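Local coordinates for protein putative oxidoreductase (Pseudomonas putida, PDB 3L6D) that probably acts as an NADP-dependent oxidoreductase of the 6-phosphogluconate dehydrogenase and reductive aminase-like families, at residues A68-L73 and A155-L160; V12-L17 and I23-L28; I127-R132 and R137-I142. All blocks are in the same frame, centred on the assembly; numbering follows the deposited sequence.

Contact 1. Residues A68-L73 and A155-L160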
loop_
_atom_site.group_PDB
_atom_site.type_symbol
_atom_site.label_atom_id
_atom_site.label_comp_id
_atom_site.label_asym_id
_atom_site.label_seq_id
_atom_site.Cartn_x
_atom_site.Cartn_y
_atom_site.Cartn_z
ATOM N N ALA B 68 -18.121 -19.816 -25.351
ATOM C CA ALA B 68 -17.646 -19.787 -23.954
ATOM C C ALA B 68 -18.803 -19.413 -23.037
ATOM O O ALA B 68 -19.628 -18.559 -23.383
ATOM C CB ALA B 68 -16.533 -18.778 -23.778
ATOM N N THR B 69 -18.806 -19.999 -21.843
ATOM C CA THR B 69 -19.793 -19.669 -20.866
ATOM C C THR B 69 -19.049 -19.279 -19.577
ATOM O O THR B 69 -18.139 -19.990 -19.122
ATOM C CB THR B 69 -20.729 -20.868 -20.563
ATOM O OG1 THR B 69 -21.496 -21.189 -21.724
ATOM C CG2 THR B 69 -21.691 -20.506 -19.452
ATOM N N ILE B 70 -19.426 -18.148 -19.001
ATOM C CA ILE B 70 -18.825 -17.721 -17.759
ATOM C C ILE B 70 -19.702 -18.247 -16.611
ATOM O O ILE B 70 -20.922 -18.023 -16.619
ATOM C CB ILE B 70 -18.741 -16.204 -17.757
ATOM C CG1 ILE B 70 -17.669 -15.746 -18.739
ATOM C CG2 ILE B 70 -18.416 -15.645 -16.366
ATOM C CD1 ILE B 70 -17.769 -14.283 -18.955
ATOM N N PHE B 71 -19.106 -18.970 -15.648
ATOM C CA PHE B 71 -19.839 -19.472 -14.458
ATOM C C PHE B 71 -19.526 -18.601 -13.241
ATOM O O PHE B 71 -18.368 -18.356 -12.933
ATOM C CB PHE B 71 -19.397 -20.870 -14.045
ATOM C CG PHE B 71 -20.008 -21.993 -14.808
ATOM C CD1 PHE B 71 -20.268 -21.898 -16.151
ATOM C CD2 PHE B 71 -20.207 -23.203 -14.181
ATOM C CE1 PHE B 71 -20.820 -22.973 -16.866
ATOM C CE2 PHE B 71 -20.739 -24.295 -14.867
ATOM C CZ PHE B 71 -21.050 -24.174 -16.227
ATOM N N VAL B 72 -20.557 -18.115 -12.559
ATOM C CA VAL B 72 -20.338 -17.322 -11.363
ATOM C C VAL B 72 -21.443 -17.732 -10.402
ATOM O O VAL B 72 -22.513 -17.145 -10.386
ATOM C CB VAL B 72 -20.386 -15.773 -11.601
ATOM C CG1 VAL B 72 -19.583 -15.080 -10.505
ATOM C CG2 VAL B 72 -19.871 -15.355 -12.952
ATOM N N LEU B 73 -21.172 -18.755 -9.614
ATOM C CA LEU B 73 -22.227 -19.423 -8.850
ATOM C C LEU B 73 -21.967 -19.286 -7.368
ATOM O O LEU B 73 -20.912 -18.787 -6.980
ATOM C CB LEU B 73 -22.308 -20.890 -9.244
ATOM C CG LEU B 73 -22.795 -21.095 -10.689
ATOM C CD1 LEU B 73 -22.414 -22.475 -11.182
ATOM C CD2 LEU B 73 -24.290 -20.853 -10.854
ATOM N N ALA B 155 -9.292 -12.149 -25.450
ATOM C CA ALA B 155 -9.816 -10.807 -25.777
ATOM C C ALA B 155 -11.172 -10.591 -25.081
ATOM O O ALA B 155 -11.447 -9.536 -24.512
ATOM C CB ALA B 155 -9.961 -10.595 -27.371
ATOM N N LEU B 156 -11.988 -11.630 -25.077
ATOM C CA LEU B 156 -13.287 -11.566 -24.415
ATOM C C LEU B 156 -13.125 -11.323 -22.910
ATOM O O LEU B 156 -13.750 -10.419 -22.344
ATOM C CB LEU B 156 -14.025 -12.905 -24.628
ATOM C CG LEU B 156 -15.300 -13.111 -23.845
ATOM C CD1 LEU B 156 -16.373 -12.160 -24.349
ATOM C CD2 LEU B 156 -15.706 -14.573 -24.019
ATOM N N LEU B 157 -12.262 -12.112 -22.282
ATOM C CA LEU B 157 -12.050 -12.042 -20.860
ATOM C C LEU B 157 -11.367 -10.717 -20.460
ATOM O O LEU B 157 -11.580 -10.204 -19.372
ATOM C CB LEU B 157 -11.232 -13.250 -20.405
ATOM C CG LEU B 157 -12.007 -14.574 -20.627
ATOM C CD1 LEU B 157 -11.212 -15.754 -20.150
ATOM C CD2 LEU B 157 -13.450 -14.529 -19.958
ATOM N N GLU B 158 -10.570 -10.173 -21.361
ATOM C CA GLU B 158 -10.012 -8.822 -21.170
ATOM C C GLU B 158 -11.098 -7.750 -21.101
ATOM O O GLU B 158 -10.846 -6.644 -20.628
ATOM C CB GLU B 158 -8.932 -8.482 -22.227
ATOM C CG GLU B 158 -7.602 -9.116 -21.865
ATOM C CD GLU B 158 -6.563 -9.078 -23.001
ATOM O OE1 GLU B 158 -6.900 -8.712 -24.161
ATOM O OE2 GLU B 158 -5.416 -9.492 -22.703
ATOM N N GLY B 159 -12.306 -8.077 -21.554
ATOM C CA GLY B 159 -13.425 -7.173 -21.368
ATOM C C GLY B 159 -13.786 -6.973 -19.898
ATOM O O GLY B 159 -14.314 -5.915 -19.521
ATOM N N LEU B 160 -13.511 -7.988 -19.078
ATOM C CA LEU B 160 -13.790 -7.954 -17.646
ATOM C C LEU B 160 -12.668 -7.325 -16.778
ATOM O O LEU B 160 -12.926 -6.822 -15.701
ATOM C CB LEU B 160 -14.057 -9.376 -17.141
ATOM C CG LEU B 160 -15.190 -10.145 -17.857
ATOM C CD1 LEU B 160 -15.213 -11.581 -17.290
ATOM C CD2 LEU B 160 -16.532 -9.418 -17.634
#
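Ala-68 and Ile-70 of strand 68-71 meet Leu-156, Leu-157 and Leu-160 on one face of the Rossmann-type sheet, an example of a central strand covered by residues from far along the chain. The contact across it is wholly apolar, with no hydrogen bond between the segments. Ala-68 and Ile-70, two residues apart on an extended strand, point to the same face, and Thr-69 between them turns to the other. Leu-156 lies over Ala-68, its CD2 being 4.3 Å from Ala-68 CB.

Backbone hydrogen bonds hold each partner in place: strand 68-71 pairs with Ser-13 and Ile-15 of strand 12-15 and with Thr-96 and Val-98 of strand 96-99. In the second segment, Gly-159 N bonds to Leu-156 O (2.9 Å) and Leu-160 N to Leu-157 O (3.0 Å), both three-residue steps. Val-12 and Tyr-100 also touch Ile-70.

Ile-70 makes two of the three apolar contacts. Its CG1 stands anti to the carbonyl carbon (chi1 -72°), and the nearly straight arm beyond it brings CD1 up to two leucines, 4.4 Å from Leu-157 CD2 and, tip to tip, 4.1 Å from Leu-160 CD1.

Contact 2. Residues V12-L17 and I23-L28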
loop_
_atom_site.group_PDB
_atom_site.type_symbol
_atom_site.label_atom_id
_atom_site.label_comp_id
_atom_site.label_asym_id
_atom_site.label_seq_id
_atom_site.Cartn_x
_atom_site.Cartn_y
_atom_site.Cartn_z
ATOM N N VAL B 12 -20.878 -14.980 -25.875
ATOM C CA VAL B 12 -20.589 -15.424 -24.499
ATOM C C VAL B 12 -21.885 -15.649 -23.763
ATOM O O VAL B 12 -22.860 -14.918 -23.948
ATOM C CB VAL B 12 -19.702 -14.402 -23.727
ATOM C CG1 VAL B 12 -20.363 -13.013 -23.643
ATOM C CG2 VAL B 12 -19.309 -14.941 -22.305
ATOM N N SER B 13 -21.915 -16.669 -22.906
ATOM C CA SER B 13 -23.089 -16.892 -22.075
ATOM C C SER B 13 -22.597 -16.689 -20.646
ATOM O O SER B 13 -21.402 -16.850 -20.379
ATOM C CB SER B 13 -23.617 -18.333 -22.216
ATOM O OG SER B 13 -24.151 -18.543 -23.533
ATOM N N VAL B 14 -23.511 -16.299 -19.763
ATOM C CA VAL B 14 -23.181 -16.088 -18.349
ATOM C C VAL B 14 -24.230 -16.822 -17.535
ATOM O O VAL B 14 -25.437 -16.605 -17.694
ATOM C CB VAL B 14 -23.194 -14.566 -17.963
ATOM C CG1 VAL B 14 -22.758 -14.376 -16.481
ATOM C CG2 VAL B 14 -22.280 -13.782 -18.845
ATOM N N ILE B 15 -23.742 -17.643 -16.651
ATOM C CA ILE B 15 -24.581 -18.427 -15.830
ATOM C C ILE B 15 -24.322 -18.096 -14.382
ATOM O O ILE B 15 -23.252 -18.210 -13.866
ATOM C CB ILE B 15 -24.344 -19.860 -16.120
ATOM C CG1 ILE B 15 -24.971 -20.210 -17.436
ATOM C CG2 ILE B 15 -24.886 -20.704 -15.050
ATOM C CD1 ILE B 15 -24.789 -21.546 -17.763
ATOM N N GLY B 16 -25.390 -17.692 -13.755
ATOM C CA GLY B 16 -25.399 -17.220 -12.405
ATOM C C GLY B 16 -25.455 -15.726 -12.515
ATOM O O GLY B 16 -24.586 -15.111 -13.078
ATOM N N LEU B 17 -26.480 -15.141 -11.935
ATOM C CA LEU B 17 -26.661 -13.720 -12.017
ATOM C C LEU B 17 -26.921 -13.196 -10.649
ATOM O O LEU B 17 -27.973 -12.680 -10.366
ATOM C CB LEU B 17 -27.863 -13.406 -12.876
ATOM C CG LEU B 17 -28.069 -14.253 -14.114
ATOM C CD1 LEU B 17 -29.290 -13.910 -14.851
ATOM C CD2 LEU B 17 -26.850 -14.201 -15.005
ATOM N N ILE B 23 -22.886 -7.952 -12.998
ATOM C CA ILE B 23 -22.029 -6.889 -13.531
ATOM C C ILE B 23 -21.194 -7.335 -14.721
ATOM O O ILE B 23 -20.967 -6.566 -15.641
ATOM C CB ILE B 23 -21.162 -6.078 -12.483
ATOM C CG1 ILE B 23 -20.708 -4.721 -13.099
ATOM C CG2 ILE B 23 -19.894 -6.774 -12.133
ATOM C CD1 ILE B 23 -21.745 -3.633 -13.095
HETATM N N MSE B 24 -20.732 -8.571 -14.699
HETATM C CA MSE B 24 -19.989 -9.089 -15.838
HETATM C C MSE B 24 -20.848 -9.064 -17.108
HETATM O O MSE B 24 -20.409 -8.570 -18.171
HETATM C CB MSE B 24 -19.508 -10.489 -15.521
HETATM C CG MSE B 24 -18.363 -10.479 -14.527
HETATM SE SE MSE B 24 -17.762 -12.318 -14.226
HETATM C CE MSE B 24 -16.056 -12.013 -13.266
ATOM N N ALA B 25 -22.072 -9.565 -17.000
ATOM C CA ALA B 25 -22.999 -9.519 -18.146
ATOM C C ALA B 25 -23.227 -8.074 -18.623
ATOM O O ALA B 25 -23.206 -7.818 -19.827
ATOM C CB ALA B 25 -24.320 -10.234 -17.837
ATOM N N GLN B 26 -23.465 -7.142 -17.698
ATOM C CA GLN B 26 -23.732 -5.748 -18.113
ATOM C C GLN B 26 -22.547 -5.148 -18.823
ATOM O O GLN B 26 -22.693 -4.497 -19.870
ATOM C CB GLN B 26 -24.084 -4.881 -16.889
ATOM C CG GLN B 26 -25.434 -5.178 -16.264
ATOM C CD GLN B 26 -25.667 -4.420 -14.946
ATOM O OE1 GLN B 26 -26.782 -3.945 -14.676
ATOM N NE2 GLN B 26 -24.626 -4.302 -14.125
ATOM N N VAL B 27 -21.350 -5.362 -18.262
ATOM C CA VAL B 27 -20.120 -4.819 -18.858
ATOM C C VAL B 27 -19.940 -5.366 -20.281
ATOM O O VAL B 27 -19.726 -4.599 -21.262
ATOM C CB VAL B 27 -18.875 -5.091 -17.920
ATOM C CG1 VAL B 27 -17.563 -5.140 -18.681
ATOM C CG2 VAL B 27 -18.811 -4.011 -16.844
ATOM N N LEU B 28 -20.081 -6.680 -20.406
ATOM C CA LEU B 28 -19.962 -7.319 -21.708
ATOM C C LEU B 28 -21.022 -6.818 -22.699
ATOM O O LEU B 28 -20.675 -6.524 -23.849
ATOM C CB LEU B 28 -19.989 -8.850 -21.571
ATOM C CG LEU B 28 -18.838 -9.429 -20.755
ATOM C CD1 LEU B 28 -19.181 -10.903 -20.385
ATOM C CD2 LEU B 28 -17.520 -9.338 -21.583
#
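No ring, amide or guanidinium group mediates the meeting of Val-12 and Val-14 with Leu-28 and Ala-25; branched and methyl groups supply all of it, with no face or edge to define. The side chains of Val-12 and Leu-28 cross at about a right angle, and Val-12 CG1 lies 4.1 Å from Leu-28 CD1. That methyl of Val-12 sits in the crowded position between backbone N and carbonyl carbon (chi1 59°), on the side nearer Leu-28.

One strand repeat on, the small side chain of Ala-25 lets helix and strand approach closely: the CA atoms of Val-14 and Ala-25 are 6.6 Å apart, and Val-14 CG2 rests 4.2 Å from Ala-25 CB. The CA atoms of Val-12 and Leu-28 are 8.6 Å apart, and the longer leucine spans the difference.

Past the strand, Gly-16 has backbone angles, phi 101° among them, that suit glycine. It belongs to a GxGxxG pattern consistent with the dinucleotide-binding turn of Rossmann folds. The contact joins the first strand and the helix of the beta-alpha-beta unit 12-15, 19-30 and 35-38; strand 12-15 runs between strands 35-38 and 68-71, and Leu-48 of helix 42-50 packs on Ala-25.

Contact 3. Residues I127-R132 and R137-I142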
loop_
_atom_site.group_PDB
_atom_site.type_symbol
_atom_site.label_atom_id
_atom_site.label_comp_id
_atom_site.label_asym_id
_atom_site.label_seq_id
_atom_site.Cartn_x
_atom_site.Cartn_y
_atom_site.Cartn_z
ATOM N N ILE B 127 -10.805 -12.650 -10.349
ATOM C CA ILE B 127 -10.769 -11.269 -10.711
ATOM C C ILE B 127 -10.357 -10.431 -9.521
ATOM O O ILE B 127 -10.986 -10.454 -8.508
ATOM C CB ILE B 127 -12.050 -10.804 -11.343
ATOM C CG1 ILE B 127 -11.953 -9.343 -11.654
ATOM C CG2 ILE B 127 -13.206 -11.058 -10.469
ATOM C CD1 ILE B 127 -12.608 -9.010 -12.870
ATOM N N VAL B 128 -9.266 -9.707 -9.668
ATOM C CA VAL B 128 -8.775 -8.901 -8.593
ATOM C C VAL B 128 -9.448 -7.553 -8.585
ATOM O O VAL B 128 -8.845 -6.564 -8.844
ATOM C CB VAL B 128 -7.278 -8.752 -8.672
ATOM C CG1 VAL B 128 -6.728 -8.306 -7.373
ATOM C CG2 VAL B 128 -6.670 -10.041 -9.047
ATOM N N ALA B 129 -10.723 -7.550 -8.286
ATOM C CA ALA B 129 -11.460 -6.325 -8.294
ATOM C C ALA B 129 -12.725 -6.430 -7.519
ATOM O O ALA B 129 -13.235 -7.490 -7.330
ATOM C CB ALA B 129 -11.766 -5.943 -9.692
ATOM N N TYR B 130 -13.237 -5.304 -7.095
ATOM C CA TYR B 130 -14.603 -5.248 -6.600
ATOM C C TYR B 130 -15.486 -5.099 -7.829
ATOM O O TYR B 130 -15.010 -4.618 -8.868
ATOM C CB TYR B 130 -14.770 -4.096 -5.600
ATOM C CG TYR B 130 -14.028 -4.353 -4.302
ATOM C CD1 TYR B 130 -14.521 -5.256 -3.373
ATOM C CD2 TYR B 130 -12.795 -3.737 -4.034
ATOM C CE1 TYR B 130 -13.842 -5.513 -2.191
ATOM C CE2 TYR B 130 -12.097 -4.001 -2.833
ATOM C CZ TYR B 130 -12.631 -4.883 -1.932
ATOM O OH TYR B 130 -11.999 -5.142 -0.726
ATOM N N PRO B 131 -16.781 -5.509 -7.726
ATOM C CA PRO B 131 -17.695 -5.448 -8.865
ATOM C C PRO B 131 -17.676 -4.103 -9.547
ATOM O O PRO B 131 -17.728 -4.069 -10.753
ATOM C CB PRO B 131 -19.073 -5.725 -8.229
ATOM C CG PRO B 131 -18.740 -6.712 -7.139
ATOM C CD PRO B 131 -17.390 -6.241 -6.588
ATOM N N ARG B 132 -17.570 -3.003 -8.794
ATOM C CA ARG B 132 -17.542 -1.653 -9.400
ATOM C C ARG B 132 -16.427 -1.455 -10.399
ATOM O O ARG B 132 -16.517 -0.588 -11.282
ATOM C CB ARG B 132 -17.480 -0.558 -8.315
ATOM C CG ARG B 132 -16.179 -0.571 -7.490
ATOM C CD ARG B 132 -16.183 0.541 -6.426
ATOM N NE ARG B 132 -14.872 0.594 -5.775
ATOM C CZ ARG B 132 -14.599 -0.011 -4.624
ATOM N NH1 ARG B 132 -15.560 -0.663 -3.984
ATOM N NH2 ARG B 132 -13.377 0.053 -4.104
ATOM N N ARG B 137 -10.118 -0.743 -17.300
ATOM C CA ARG B 137 -8.816 -0.837 -18.000
ATOM C C ARG B 137 -7.679 -1.224 -17.049
ATOM O O ARG B 137 -6.754 -1.931 -17.462
ATOM C CB ARG B 137 -8.427 0.505 -18.648
ATOM C CG ARG B 137 -9.021 0.780 -20.053
ATOM C CD ARG B 137 -9.039 2.309 -20.378
ATOM N NE ARG B 137 -8.064 3.014 -19.539
ATOM C CZ ARG B 137 -8.336 4.075 -18.782
ATOM N NH1 ARG B 137 -9.558 4.618 -18.775
ATOM N NH2 ARG B 137 -7.369 4.619 -18.051
ATOM N N GLU B 138 -7.725 -0.720 -15.811
ATOM C CA GLU B 138 -6.644 -0.972 -14.822
ATOM C C GLU B 138 -6.865 -2.192 -13.912
ATOM O O GLU B 138 -5.985 -2.530 -13.135
ATOM C CB GLU B 138 -6.387 0.282 -13.974
ATOM C CG GLU B 138 -6.003 1.532 -14.839
ATOM C CD GLU B 138 -5.400 2.694 -14.015
ATOM O OE1 GLU B 138 -4.336 2.493 -13.361
ATOM O OE2 GLU B 138 -5.973 3.826 -14.046
ATOM N N SER B 139 -8.038 -2.827 -13.973
ATOM C CA SER B 139 -8.294 -4.053 -13.165
ATOM C C SER B 139 -7.485 -5.258 -13.653
ATOM O O SER B 139 -7.180 -5.377 -14.859
ATOM C CB SER B 139 -9.793 -4.394 -13.162
ATOM O OG SER B 139 -10.512 -3.456 -12.345
ATOM N N HIS B 140 -7.149 -6.164 -12.733
ATOM C CA HIS B 140 -6.367 -7.328 -13.110
ATOM C C HIS B 140 -7.171 -8.615 -12.835
ATOM O O HIS B 140 -8.039 -8.631 -11.957
ATOM C CB HIS B 140 -5.022 -7.397 -12.349
ATOM C CG HIS B 140 -3.951 -6.504 -12.891
ATOM N ND1 HIS B 140 -2.800 -6.989 -13.479
ATOM C CD2 HIS B 140 -3.823 -5.155 -12.872
ATOM C CE1 HIS B 140 -2.029 -5.976 -13.840
ATOM N NE2 HIS B 140 -2.628 -4.850 -13.483
ATOM N N SER B 141 -6.916 -9.670 -13.634
ATOM C CA SER B 141 -7.452 -10.995 -13.341
ATOM C C SER B 141 -6.335 -12.008 -13.495
ATOM O O SER B 141 -5.352 -11.723 -14.133
ATOM C CB SER B 141 -8.619 -11.355 -14.291
ATOM O OG SER B 141 -8.164 -11.197 -15.632
ATOM N N ILE B 142 -6.512 -13.192 -12.923
ATOM C CA ILE B 142 -5.563 -14.287 -13.078
ATOM C C ILE B 142 -6.373 -15.456 -13.613
ATOM O O ILE B 142 -7.481 -15.647 -13.167
ATOM C CB ILE B 142 -5.018 -14.689 -11.667
ATOM C CG1 ILE B 142 -4.183 -13.556 -11.058
ATOM C CG2 ILE B 142 -4.176 -15.964 -11.770
ATOM C CD1 ILE B 142 -4.082 -13.653 -9.509
HETATM O O HOH W 1 -7.163 -5.020 -10.102
HETATM O O HOH W 2 -9.546 -3.467 -9.563
#
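Val-128 donates its backbone N-H to His-140 O, an N-to-O distance of 2.8 Å, in the one direct hydrogen bond between the two segments. The bond is bent, 145° at the hydrogen, and the donor is tilted out of the carbonyl plane. The Val-128 side chain lies against the same oxygen, with CG2 3.5 Å from His-140 O. The same methyl also reaches Ile-142 CD1 at 4.5 Å. Ile-127 approaches that oxygen too: its CG1, anti to the backbone N (chi1 178°), lies 4.0 Å from His-140 O.

Ile-127 and Ser-141 form a non-hydrogen-bonded antiparallel pair, Ser-141 CB lying 4.2 Å from Ile-127 CA. With OG set between backbone N and carbonyl carbon (chi1 54°), Ser-141 turns its hydroxyl to Thr-164 OG1 on the next strand.

Past Val-128 and His-140 the chains move apart, and two waters bridge them. One water donates to Val-128 O (2.6 Å) and accepts from His-140 N (2.9 Å), standing in for a direct bond. A second donates to Ser-139 OG at 2.9 Å and, by a longer bond, to Val-128 O. Ser-139 OG also bonds to Asn-133 O, and the His-140 ring leads away to stack on His-163.

Val-128 is the centre of an inverse gamma turn; the residues that follow lie against the second subunit, where Arg-132 forms a salt bridge with Asp-221 of that subunit. What results is the water-bridged end of a beta hairpin, in which strand 140-145 runs antiparallel to strand 121-128 at one side of the otherwise mostly parallel Rossmann-type sheet.

Overall arrangement
All three contacts belong to one mixed sheet and its covering elements in the NAD-binding domain. Contacts 1 and 2 lie with their centres about 7 Å apart, on neighbouring strands 68-71 and 12-15, which are bonded through Ile-70 N to Ser-13 O and Ile-70 O to Ile-15 N. Contact 3, at the antiparallel end of the sheet, is centred about 12 Å from contact 1 and 15 Å from contact 2. Along the chain contact 2 closes first; contact 1 then opens and encloses contact 3. Helix 19-30 joins them: Met-24 reaches Ile-127, and Leu-28 packs on Ile-70. The parallel nucleotide-fold core is thereby tied to the hairpin that faces the second subunit.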